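Local coordinates for protein beta-n-acetylhexosaminidase (Streptococcus pneumoniae, PDB 4AZI) that probably removes terminal beta-linked N-acetylglucosamine from glycans by hydrolysis, as a family 20 glycoside hydrolase catalytic module of the pneumococcal exo-beta-D-N-acetylglucosaminidase StrH, at residues K33-G38 with K105-G110; N362-E367 with T391-N396. The protein carries 2 engineered substitutions. All coordinates share one frame; numbering follows the deposited sequence.

Contact 1: K33-G38 with K105-G110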
# COMPACT_ATOMS: atom_id res chain seq x y z
N LYS A 33 -11.39 -3.95 -11.58
CA LYS A 33 -10.37 -4.60 -12.39
C LYS A 33 -9.57 -5.60 -11.58
O LYS A 33 -9.22 -6.66 -12.09
CB LYS A 33 -9.43 -3.57 -13.02
CG LYS A 33 -8.61 -4.12 -14.18
CD LYS A 33 -9.51 -4.53 -15.34
CE LYS A 33 -8.72 -5.16 -16.47
NZ LYS A 33 -9.62 -5.62 -17.58
N ALA A 34 -9.28 -5.28 -10.32
CA ALA A 34 -8.59 -6.21 -9.43
C ALA A 34 -9.44 -7.45 -9.16
O ALA A 34 -8.94 -8.57 -9.18
CB ALA A 34 -8.20 -5.53 -8.13
N SER A 35 -10.73 -7.24 -8.92
CA SER A 35 -11.66 -8.34 -8.67
C SER A 35 -11.80 -9.29 -9.86
O SER A 35 -11.92 -10.50 -9.68
CB SER A 35 -13.04 -7.80 -8.28
OG SER A 35 -13.93 -8.88 -8.06
N GLU A 36 -11.80 -8.74 -11.08
CA GLU A 36 -11.96 -9.57 -12.26
C GLU A 36 -10.70 -10.38 -12.55
O GLU A 36 -10.78 -11.52 -13.02
CB GLU A 36 -12.35 -8.73 -13.48
CG GLU A 36 -11.20 -8.40 -14.41
CD GLU A 36 -11.65 -7.98 -15.80
OE1 GLU A 36 -12.41 -6.99 -15.90
OE2 GLU A 36 -11.23 -8.63 -16.78
N LEU A 37 -9.55 -9.77 -12.26
CA LEU A 37 -8.26 -10.37 -12.59
C LEU A 37 -7.79 -11.33 -11.49
O LEU A 37 -6.83 -12.07 -11.68
CB LEU A 37 -7.21 -9.27 -12.86
CG LEU A 37 -7.42 -8.41 -14.12
CD1 LEU A 37 -6.47 -7.22 -14.15
CD2 LEU A 37 -7.29 -9.23 -15.40
N GLY A 38 -8.48 -11.30 -10.35
CA GLY A 38 -8.21 -12.25 -9.26
C GLY A 38 -7.23 -11.83 -8.20
O GLY A 38 -6.69 -12.68 -7.46
N LYS A 105 -15.10 -4.78 -0.22
CA LYS A 105 -15.45 -5.94 0.61
C LYS A 105 -16.48 -6.83 -0.10
O LYS A 105 -16.35 -8.05 -0.08
CB LYS A 105 -15.94 -5.51 2.00
CG LYS A 105 -16.01 -6.64 3.04
CD LYS A 105 -16.61 -6.15 4.34
CE LYS A 105 -17.13 -7.33 5.15
NZ LYS A 105 -17.85 -6.92 6.38
N SER A 106 -17.46 -6.20 -0.77
CA SER A 106 -18.50 -6.92 -1.51
C SER A 106 -17.94 -7.76 -2.66
O SER A 106 -18.59 -8.69 -3.15
CB SER A 106 -19.58 -5.95 -2.02
OG SER A 106 -19.11 -5.19 -3.13
N LYS A 107 -16.74 -7.42 -3.10
CA LYS A 107 -16.06 -8.17 -4.14
C LYS A 107 -14.86 -8.96 -3.60
O LYS A 107 -13.97 -9.34 -4.36
CB LYS A 107 -15.63 -7.22 -5.26
CG LYS A 107 -16.81 -6.71 -6.09
CD LYS A 107 -16.42 -5.51 -6.92
CE LYS A 107 -17.63 -4.90 -7.61
NZ LYS A 107 -18.20 -5.83 -8.61
N ASP A 108 -14.85 -9.20 -2.28
CA ASP A 108 -13.79 -9.94 -1.58
C ASP A 108 -12.39 -9.34 -1.86
O ASP A 108 -11.41 -10.06 -2.00
CB ASP A 108 -13.83 -11.45 -1.91
CG ASP A 108 -15.11 -12.14 -1.42
OD1 ASP A 108 -15.64 -11.77 -0.35
OD2 ASP A 108 -15.57 -13.08 -2.09
N ILE A 109 -12.33 -8.02 -1.95
CA ILE A 109 -11.08 -7.28 -2.10
C ILE A 109 -10.84 -6.53 -0.79
O ILE A 109 -11.71 -5.79 -0.32
CB ILE A 109 -11.16 -6.27 -3.29
CG1 ILE A 109 -11.33 -6.98 -4.64
CG2 ILE A 109 -9.95 -5.34 -3.32
CD1 ILE A 109 -10.24 -7.97 -5.01
N GLY A 110 -9.69 -6.74 -0.18
CA GLY A 110 -9.31 -5.95 0.98
C GLY A 110 -8.74 -4.60 0.57
O GLY A 110 -8.27 -4.42 -0.55
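The hydroxyl of Ser-35 sits where helix 24-37 meets the turn after helix 94-106: OG lies against the flank of Lys-107, 3.7 Å from its CB, and has a weak hydrogen bond with Asn-362 ND2. The two helices belong to the (beta/alpha)8, or TIM, barrel of the family 20 catalytic domain, and the place is a worked example of how neighbouring barrel helices close against each other at their C-terminal ends. Helix 94-106 stops in a Schellman motif whose C-prime residue, Asp-108, has positive phi; Asp-108 N bonds to Lys-105 O at 2.9 Å, and Ile-109 N reaches back to Ala-104 O. Helix 24-37 runs out at Gly-38, also with positive phi, where a side chain would press on the preceding carbonyl oxygen.

Across the seam the contact is van der Waals in kind. Ser-35 turns its OG anti to the backbone N (chi1 179°), which carries the hydroxyl away from its own helix and alongside CB and CG of Lys-107. From there the lysine chain runs extended until it bends at chi4, and NZ is hydrogen-bonded to helix 362-368 through Asn-362. Ile-109 comes in beside the serine and lays its long branch on the helix backbone: CG1 stands 4.1 Å from Ser-35 CB, while CD1 meets Ser-35 CA at 3.9 Å. Ala-34 adds a looser apolar touch on the same methyl, its CB lying 4.5 Å from Ile-109 CD1.

Contact 2: N362-E367 with T391-N396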
# COMPACT_ATOMS: atom_id res chain seq x y z
N ASN A 362 -17.34 -12.25 -10.85
CA ASN A 362 -18.34 -11.18 -10.96
C ASN A 362 -19.65 -11.59 -11.61
O ASN A 362 -20.72 -11.26 -11.11
CB ASN A 362 -17.75 -9.94 -11.64
CG ASN A 362 -16.91 -9.10 -10.69
OD1 ASN A 362 -17.42 -8.56 -9.69
ND2 ASN A 362 -15.62 -8.99 -10.99
N ALA A 363 -19.56 -12.32 -12.72
CA ALA A 363 -20.75 -12.87 -13.38
C ALA A 363 -21.56 -13.75 -12.43
O ALA A 363 -22.79 -13.68 -12.41
CB ALA A 363 -20.38 -13.64 -14.65
N LEU A 364 -20.87 -14.56 -11.63
CA LEU A 364 -21.51 -15.38 -10.59
C LEU A 364 -22.32 -14.54 -9.60
O LEU A 364 -23.47 -14.86 -9.32
CB LEU A 364 -20.49 -16.27 -9.85
CG LEU A 364 -21.05 -17.19 -8.75
CD1 LEU A 364 -22.21 -18.04 -9.27
CD2 LEU A 364 -19.97 -18.10 -8.17
N ARG A 365 -21.72 -13.47 -9.08
CA ARG A 365 -22.41 -12.60 -8.12
C ARG A 365 -23.65 -11.92 -8.73
O ARG A 365 -24.62 -11.66 -8.01
CB ARG A 365 -21.46 -11.55 -7.52
CG ARG A 365 -20.55 -12.10 -6.43
CD ARG A 365 -19.75 -10.99 -5.75
NE ARG A 365 -18.63 -10.52 -6.57
CZ ARG A 365 -17.42 -11.08 -6.58
NH1 ARG A 365 -17.16 -12.14 -5.82
NH2 ARG A 365 -16.47 -10.58 -7.35
N GLU A 366 -23.58 -11.64 -10.03
CA GLU A 366 -24.69 -11.05 -10.78
C GLU A 366 -25.84 -12.04 -10.99
O GLU A 366 -27.01 -11.67 -10.90
CB GLU A 366 -24.22 -10.53 -12.14
CG GLU A 366 -23.39 -9.25 -12.07
CD GLU A 366 -22.72 -8.90 -13.39
OE1 GLU A 366 -22.98 -9.57 -14.41
OE2 GLU A 366 -21.91 -7.94 -13.40
N GLU A 367 -25.50 -13.30 -11.27
CA GLU A 367 -26.52 -14.34 -11.40
C GLU A 367 -27.18 -14.69 -10.07
O GLU A 367 -28.40 -14.92 -10.03
CB GLU A 367 -25.97 -15.60 -12.09
CG GLU A 367 -25.89 -15.50 -13.61
CD GLU A 367 -27.22 -15.16 -14.26
OE1 GLU A 367 -28.12 -16.02 -14.31
OE2 GLU A 367 -27.37 -14.00 -14.72
N THR A 391 -25.37 -25.73 -5.44
CA THR A 391 -24.47 -26.68 -4.79
C THR A 391 -23.24 -26.98 -5.66
O THR A 391 -22.16 -27.28 -5.14
CB THR A 391 -25.20 -28.00 -4.45
OG1 THR A 391 -26.46 -27.71 -3.84
CG2 THR A 391 -24.37 -28.85 -3.48
N ALA A 392 -23.41 -26.87 -6.98
CA ALA A 392 -22.37 -27.18 -7.95
C ALA A 392 -21.33 -26.07 -8.13
O ALA A 392 -20.28 -26.28 -8.75
CB ALA A 392 -22.99 -27.56 -9.29
N LEU A 393 -21.62 -24.89 -7.59
CA LEU A 393 -20.72 -23.74 -7.68
C LEU A 393 -19.40 -23.99 -6.95
O LEU A 393 -19.39 -24.51 -5.84
CB LEU A 393 -21.40 -22.48 -7.12
CG LEU A 393 -22.69 -22.00 -7.80
CD1 LEU A 393 -23.23 -20.76 -7.10
CD2 LEU A 393 -22.49 -21.74 -9.28
N ASN A 394 -18.29 -23.62 -7.59
CA ASN A 394 -16.96 -23.79 -7.02
C ASN A 394 -16.34 -22.42 -6.79
O ASN A 394 -16.04 -21.70 -7.75
CB ASN A 394 -16.08 -24.63 -7.96
CG ASN A 394 -14.74 -25.02 -7.33
OD1 ASN A 394 -14.26 -24.40 -6.39
ND2 ASN A 394 -14.12 -26.07 -7.89
N TYR A 395 -16.16 -22.05 -5.52
CA TYR A 395 -15.60 -20.74 -5.16
C TYR A 395 -14.07 -20.72 -5.09
O TYR A 395 -13.47 -19.68 -4.82
CB TYR A 395 -16.23 -20.23 -3.85
CG TYR A 395 -17.69 -19.86 -4.01
CD1 TYR A 395 -18.06 -18.58 -4.42
CD2 TYR A 395 -18.71 -20.79 -3.78
CE1 TYR A 395 -19.39 -18.23 -4.58
CE2 TYR A 395 -20.05 -20.45 -3.93
CZ TYR A 395 -20.38 -19.17 -4.33
OH TYR A 395 -21.70 -18.81 -4.49
N ASN A 396 -13.45 -21.86 -5.40
CA ASN A 396 -12.01 -22.04 -5.22
C ASN A 396 -11.19 -22.06 -6.51
O ASN A 396 -10.05 -22.53 -6.51
CB ASN A 396 -11.74 -23.33 -4.43
CG ASN A 396 -12.59 -23.44 -3.17
OD1 ASN A 396 -12.73 -22.48 -2.42
ND2 ASN A 396 -13.14 -24.62 -2.95
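Leu-364 carries the apolar part of this contact, presenting one methyl to each of two partners. Its CD1 meets the end of Leu-393 tip to tip, 3.6 Å from Leu-393 CD1 and 3.7 Å from Leu-393 CD2, so that one methyl rests against both branches of the other leucine. Its CD2 approaches the ring of Tyr-395 obliquely, 3.6 Å from CE1, and the two side chains cross at about a right angle. The fork is set by CG standing anti to the backbone N (chi1 -179°), which sends the branches out from the helix toward the loop.

The polar interactions shape each side separately. In the loop, Asn-394 OD1 accepts from Asn-396 N at 2.8 Å, an Asx turn with Tyr-395 as its middle residue; the N-H points at the oxygen with an angle of 155°. On the helix, Arg-365 NH2 makes a weak bond to Asn-362 OD1, one turn earlier. Beyond the two segments, Tyr-361 OH binds Asn-394 O and Arg-358 binds Tyr-395 O, further tying the loop to the chain leading into helix 362-368.

The example illustrates how one leucine can join a short helix to an irregular linker. Residues 391-396 take the chain out of helix 380-391 and into the first part of the loop that leads to helix 402-414, and Leu-364 also packs on Val-409 and Leu-412 of the latter, placing the contact among the C-terminal helices.

Overall arrangement
Contacts 1 and 2 follow one another along the chain, with centres about 14 Å apart, and helix 362-368 links them. Arg-365 and Asn-362 turn toward contact 1, while Leu-364 serves contact 2. The joint is polar: Lys-107 NZ lies 3.0 Å from Asn-362 OD1, a probable hydrogen bond, and Arg-365 NH2 packs 3.1 Å from Ser-35 OG. Contact 1 lies on helices 24-37 and 94-106 of the barrel, its centre about 16 Å from the chain centre, whereas 362-367 with 391-396 lies farther out, at about 29 Å, among the C-terminal helices. None of the residues lining the inhibitor pocket, such as Asp-182 and Glu-183, belongs to either contact.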